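Local atomic coordinates of cytochrome C' (PDB entry 1MQV), a protein that carries a covalently bound, high-spin heme c with no sixth iron ligand and probably takes part in electron transfer, though its exact function is not known. Residues F82-A87 / L110-S115; G94-K97 / S101-A104. The protein carries 3 engineered substitutions. One frame throughout, in Å; residues are numbered along the deposited sequence.

Interaction 1 (F82-A87 / L110-S115). With HEC (heme c), chain C.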
loop_
_atom_site.group_PDB
_atom_site.type_symbol
_atom_site.label_atom_id
_atom_site.label_comp_id
_atom_site.label_asym_id
_atom_site.label_seq_id
_atom_site.Cartn_x
_atom_site.Cartn_y
_atom_site.Cartn_z
ATOM N N PHE A 82 -4.884 6.670 -0.037
ATOM C CA PHE A 82 -3.477 6.434 0.232
ATOM C C PHE A 82 -3.164 7.057 1.596
ATOM O O PHE A 82 -2.349 6.530 2.364
ATOM C CB PHE A 82 -2.559 7.078 -0.799
ATOM C CG PHE A 82 -2.361 6.250 -2.013
ATOM C CD1 PHE A 82 -1.739 5.006 -1.935
ATOM C CD2 PHE A 82 -2.710 6.753 -3.259
ATOM C CE1 PHE A 82 -1.453 4.275 -3.077
ATOM C CE2 PHE A 82 -2.426 6.023 -4.410
ATOM C CZ PHE A 82 -1.797 4.792 -4.318
ATOM N N ALA A 83 -3.793 8.189 1.895
ATOM C CA ALA A 83 -3.532 8.837 3.187
ATOM C C ALA A 83 -4.047 7.914 4.294
ATOM O O ALA A 83 -3.447 7.854 5.399
ATOM C CB ALA A 83 -4.220 10.168 3.285
ATOM N N LYS A 84 -5.156 7.236 4.017
ATOM C CA LYS A 84 -5.726 6.290 4.989
ATOM C C LYS A 84 -4.751 5.133 5.230
ATOM O O LYS A 84 -4.464 4.754 6.359
ATOM C CB LYS A 84 -7.087 5.762 4.491
ATOM C CG LYS A 84 -7.716 4.669 5.345
ATOM C CD LYS A 84 -9.172 4.425 4.968
ATOM C CE LYS A 84 -9.738 3.283 5.796
ATOM N NZ LYS A 84 -11.034 2.869 5.278
ATOM N N LEU A 85 -4.172 4.598 4.165
ATOM C CA LEU A 85 -3.238 3.515 4.353
ATOM C C LEU A 85 -1.993 3.985 5.079
ATOM O O LEU A 85 -1.461 3.274 5.918
ATOM C CB LEU A 85 -2.885 2.882 2.977
ATOM C CG LEU A 85 -1.773 1.818 3.011
ATOM C CD1 LEU A 85 -2.109 0.571 3.939
ATOM C CD2 LEU A 85 -1.587 1.393 1.526
ATOM N N ALA A 86 -1.537 5.212 4.792
ATOM C CA ALA A 86 -0.353 5.720 5.440
ATOM C C ALA A 86 -0.626 5.848 6.924
ATOM O O ALA A 86 0.184 5.437 7.747
ATOM C CB ALA A 86 0.049 7.099 4.831
ATOM N N ALA A 87 -1.787 6.382 7.264
ATOM C CA ALA A 87 -2.132 6.525 8.681
ATOM C C ALA A 87 -2.367 5.166 9.373
ATOM O O ALA A 87 -2.075 5.021 10.556
ATOM C CB ALA A 87 -3.352 7.393 8.813
ATOM N N LEU A 110 -3.968 -3.955 5.883
ATOM C CA LEU A 110 -4.094 -4.649 4.613
ATOM C C LEU A 110 -5.426 -4.518 3.901
ATOM O O LEU A 110 -5.497 -4.705 2.683
ATOM C CB LEU A 110 -3.728 -6.135 4.784
ATOM C CG LEU A 110 -2.352 -6.492 5.391
ATOM C CD1 LEU A 110 -2.134 -7.988 5.281
ATOM C CD2 LEU A 110 -1.233 -5.738 4.641
ATOM N N GLY A 111 -6.503 -4.226 4.624
ATOM C CA GLY A 111 -7.784 -4.101 3.936
ATOM C C GLY A 111 -7.835 -2.919 2.958
ATOM O O GLY A 111 -8.644 -2.904 2.019
ATOM N N ASN A 112 -6.956 -1.945 3.176
ATOM C CA ASN A 112 -6.889 -0.765 2.346
ATOM C C ASN A 112 -6.403 -1.148 0.952
ATOM O O ASN A 112 -6.776 -0.479 -0.013
ATOM C CB ASN A 112 -5.928 0.243 2.981
ATOM C CG ASN A 112 -6.538 0.930 4.154
ATOM O OD1 ASN A 112 -7.533 1.660 3.993
ATOM N ND2 ASN A 112 -5.986 0.691 5.358
ATOM N N CYS A 113 -5.589 -2.203 0.838
ATOM C CA CYS A 113 -5.072 -2.586 -0.487
ATOM C C CYS A 113 -6.258 -2.952 -1.396
ATOM O O CYS A 113 -6.465 -2.337 -2.448
ATOM C CB CYS A 113 -4.101 -3.785 -0.396
ATOM S SG CYS A 113 -2.837 -3.630 0.914
ATOM N N LYS A 114 -7.057 -3.934 -0.988
ATOM C CA LYS A 114 -8.224 -4.345 -1.785
ATOM C C LYS A 114 -9.247 -3.221 -2.022
ATOM O O LYS A 114 -9.842 -3.108 -3.116
ATOM C CB LYS A 114 -8.938 -5.535 -1.106
ATOM C CG LYS A 114 -10.104 -6.098 -1.911
ATOM C CD LYS A 114 -10.697 -7.363 -1.267
ATOM C CE LYS A 114 -12.003 -7.792 -1.950
ATOM N NZ LYS A 114 -11.910 -7.896 -3.448
ATOM N N SER A 115 -9.479 -2.403 -1.000
ATOM C CA SER A 115 -10.439 -1.315 -1.117
ATOM C C SER A 115 -10.137 -0.400 -2.274
ATOM O O SER A 115 -11.029 0.032 -2.973
ATOM C CB SER A 115 -10.484 -0.489 0.159
ATOM O OG SER A 115 -11.192 -1.226 1.153
HETATM FE FE HEC C . -1.849 -1.289 -5.100
HETATM C CHA HEC C . -0.670 -1.699 -8.226
HETATM C CHB HEC C . 0.243 -3.762 -4.002
HETATM C CHC HEC C . -2.433 -0.399 -1.886
HETATM C CHD HEC C . -3.674 1.562 -6.119
HETATM N NA HEC C . -0.461 -2.527 -5.972
HETATM C C1A HEC C . -0.136 -2.512 -7.294
HETATM C C2A HEC C . 0.848 -3.500 -7.534
HETATM C C3A HEC C . 1.126 -4.154 -6.328
HETATM C C4A HEC C . 0.277 -3.495 -5.360
HETATM C CMA HEC C . 2.024 -5.287 -5.941
HETATM C CAA HEC C . 1.428 -3.853 -8.898
HETATM C CBA HEC C . 2.644 -2.994 -9.163
HETATM C CGA HEC C . 3.383 -3.444 -10.431
HETATM O O1A HEC C . 4.400 -4.129 -10.286
HETATM O O2A HEC C . 2.932 -3.108 -11.543
HETATM N NB HEC C . -1.258 -1.946 -3.368
HETATM C C1B HEC C . -0.493 -3.058 -3.059
HETATM C C2B HEC C . -0.474 -3.375 -1.615
HETATM C C3B HEC C . -1.230 -2.440 -1.024
HETATM C C4B HEC C . -1.689 -1.526 -2.110
HETATM C CMB HEC C . 0.264 -4.606 -1.003
HETATM C CAB HEC C . -1.572 -2.302 0.391
HETATM C CBB HEC C . -0.624 -2.341 1.425
HETATM N NC HEC C . -2.767 0.276 -4.213
HETATM C C1C HEC C . -2.945 0.480 -2.846
HETATM C C2C HEC C . -3.773 1.593 -2.583
HETATM C C3C HEC C . -4.174 2.171 -3.759
HETATM C C4C HEC C . -3.517 1.298 -4.780
HETATM C CMC HEC C . -4.330 1.985 -1.172
HETATM C CAC HEC C . -5.075 3.267 -4.087
HETATM C CBC HEC C . -5.310 4.298 -3.064
HETATM N ND HEC C . -2.163 -0.240 -6.811
HETATM C C1D HEC C . -3.002 0.800 -7.122
HETATM C C2D HEC C . -3.041 1.062 -8.576
HETATM C C3D HEC C . -2.198 0.128 -9.129
HETATM C C4D HEC C . -1.629 -0.669 -8.044
HETATM C CMD HEC C . -3.704 2.338 -9.174
HETATM C CAD HEC C . -1.839 0.061 -10.689
HETATM C CBD HEC C . -0.533 0.902 -10.818
HETATM C CGD HEC C . -0.189 1.104 -12.291
HETATM O O1D HEC C . -0.283 0.094 -13.002
HETATM O O2D HEC C . 0.144 2.234 -12.701
HETATM O O HOH W 1 -10.072 1.242 2.889
#
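Lys84 and Asn112 meet at a slant, the extended lysine chain passing the amide so that CE lies 3.3 Å from OD1 of Asn112. The ammonium group does not bind this oxygen directly: a water accepts from Lys84 NZ and donates to Asn112 OD1 at 2.8 Å. Asparagine suits the place because its other polar end, ND2, bonds to Val109 O, one turn back, so both ends of a buried amide are used. Beside it Leu85 CD1 rests 4.0 Å from Asn112 CB. Leu85 CG is anti to the backbone N (chi1 173°), and from there its second methyl, CD2, approaches heme CBB at 3.9 Å. The heme is tied to the other helix by the thioether from Cys113 SG to CAB. Phe82 turns a ring face to heme carbon CBC, which sits 3.4 Å above the ring centre, while CE1 reaches C3C. Removing this ring, as an alanine here does, is likely to take away the flat surface under CBC and leave Phe78 without its edge-to-face partner. The contact joins helix 75-95 to helix 99-120 in the four-helix bundle, where Leu85 also touches Ile44 and Ser48 of helix 34-50 and Met15 of helix 4-27.

Interaction 2 (G94-K97 / S101-A104)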
loop_
_atom_site.group_PDB
_atom_site.type_symbol
_atom_site.label_atom_id
_atom_site.label_comp_id
_atom_site.label_asym_id
_atom_site.label_seq_id
_atom_site.Cartn_x
_atom_site.Cartn_y
_atom_site.Cartn_z
ATOM N N GLY A 94 2.700 1.461 16.140
ATOM C CA GLY A 94 2.502 1.624 17.564
ATOM C C GLY A 94 1.665 0.506 18.171
ATOM O O GLY A 94 1.884 0.119 19.321
ATOM N N THR A 95 0.720 -0.046 17.407
ATOM C CA THR A 95 -0.152 -1.093 17.954
ATOM C C THR A 95 0.325 -2.527 17.773
ATOM O O THR A 95 -0.101 -3.411 18.516
ATOM C CB THR A 95 -1.567 -0.984 17.377
ATOM O OG1 THR A 95 -1.546 -1.269 15.969
ATOM C CG2 THR A 95 -2.109 0.427 17.595
ATOM N N ILE A 96 1.181 -2.786 16.781
ATOM C CA ILE A 96 1.666 -4.160 16.591
ATOM C C ILE A 96 3.034 -4.361 17.266
ATOM O O ILE A 96 4.085 -3.989 16.749
ATOM C CB ILE A 96 1.699 -4.519 15.079
ATOM C CG1 ILE A 96 0.251 -4.508 14.569
ATOM C CG2 ILE A 96 2.337 -5.939 14.862
ATOM C CD1 ILE A 96 0.090 -4.752 13.054
ATOM N N LYS A 97 3.005 -5.001 18.432
ATOM C CA LYS A 97 4.205 -5.165 19.243
ATOM C C LYS A 97 4.602 -6.624 19.521
ATOM O O LYS A 97 5.663 -6.891 20.109
ATOM C CB LYS A 97 3.980 -4.452 20.580
ATOM C CG LYS A 97 2.966 -5.198 21.450
ATOM C CD LYS A 97 2.685 -4.505 22.760
ATOM C CE LYS A 97 1.672 -3.400 22.573
ATOM N NZ LYS A 97 1.388 -2.695 23.849
ATOM N N SER A 101 -0.729 -9.197 18.658
ATOM C CA SER A 101 -1.238 -7.912 18.144
ATOM C C SER A 101 -1.105 -7.854 16.610
ATOM O O SER A 101 -1.889 -7.179 15.952
ATOM C CB SER A 101 -0.558 -6.693 18.830
ATOM O OG SER A 101 0.837 -6.848 18.942
ATOM N N LEU A 102 -0.102 -8.518 16.054
ATOM C CA LEU A 102 -0.040 -8.617 14.577
ATOM C C LEU A 102 -1.337 -9.326 14.091
ATOM O O LEU A 102 -1.994 -8.848 13.174
ATOM C CB LEU A 102 1.157 -9.450 14.149
ATOM C CG LEU A 102 1.128 -9.826 12.666
ATOM C CD1 LEU A 102 1.357 -8.570 11.836
ATOM C CD2 LEU A 102 2.209 -10.888 12.336
ATOM N N LYS A 103 -1.715 -10.461 14.691
ATOM C CA LYS A 103 -2.942 -11.143 14.273
ATOM C C LYS A 103 -4.228 -10.309 14.523
ATOM O O LYS A 103 -5.171 -10.339 13.743
ATOM C CB LYS A 103 -3.081 -12.521 14.963
ATOM C CG LYS A 103 -2.008 -13.572 14.488
ATOM C CD LYS A 103 -1.993 -14.757 15.395
ATOM C CE LYS A 103 -0.932 -15.728 14.952
ATOM N NZ LYS A 103 -0.797 -16.760 16.013
ATOM N N ALA A 104 -4.253 -9.537 15.585
ATOM C CA ALA A 104 -5.465 -8.775 15.848
ATOM C C ALA A 104 -5.567 -7.492 15.029
ATOM O O ALA A 104 -6.658 -7.111 14.615
ATOM C CB ALA A 104 -5.544 -8.422 17.337
#
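Ser101 reaches back from the first turn of helix 99-120 to the chain leaving helix 75-95, and its hydroxyl takes the backbone N-H of Lys97. The bond from Lys97 N to Ser101 OG measures 2.9 Å and is somewhat bent, with an angle of 152° at the hydrogen. What allows it is the side-chain torsion: chi1 of 44° places OG between the backbone N and the carbonyl carbon of its own residue. The same oxygen is hydrogen-bonded to Asp98 OD1, and since a carboxylate would normally accept, the hydroxyl presumably donates there while accepting from Lys97. Serine suits the place: its short side chain carries the hydroxyl to the N-H while CB lies 3.3 Å from Thr95 O. Lys97 starts away from the neighbouring helix, and CG, 3.7 Å from Ser101 OG, is the part of its side chain that comes nearest.

Next to this polar contact lies an apolar one. Ile96, the first residue to leave helical geometry, lays its CG2 methyl against the backbone of Leu102, 3.6 Å from Leu102 CA, and meets the base of that side chain at Leu102 CB, 3.8 Å away. The longer branch of the isoleucine runs past Ser101 O, with CG1 at 3.7 Å. Beta-branching therefore serves Ile96 well: one arm touches Leu102 while the other lies along the helix backbone. Both residues also touch the engineered Trp32, and Leu102 extends to Met25 and Leu26 of helix 4-27.

The chemistry divides the work of this short helix-to-helix turn: a hydroxyl gives a backbone N-H a partner after the helix has ended, while buried hydrocarbon joins the turn to the interior of the bundle.

In the fold
Both interactions join helix 75-95 to helix 99-120, but at different levels. Interaction 2 lies where the chain turns from one helix into the next; interaction 1 pairs residues farther along both, so the two follow one antiparallel helix pair from its connection toward the heme. Their centres are about 16 Å apart and their nearest atoms about 7 Å, without touching. Interaction 1, its centre about 6 Å from the centre of the chain, belongs to the heme pocket: the side chain of Leu85 is about 8 Å from that of His117, the axial iron ligand. Interaction 2 is peripheral, with the Ile96 side chain about 12 Å from the heme.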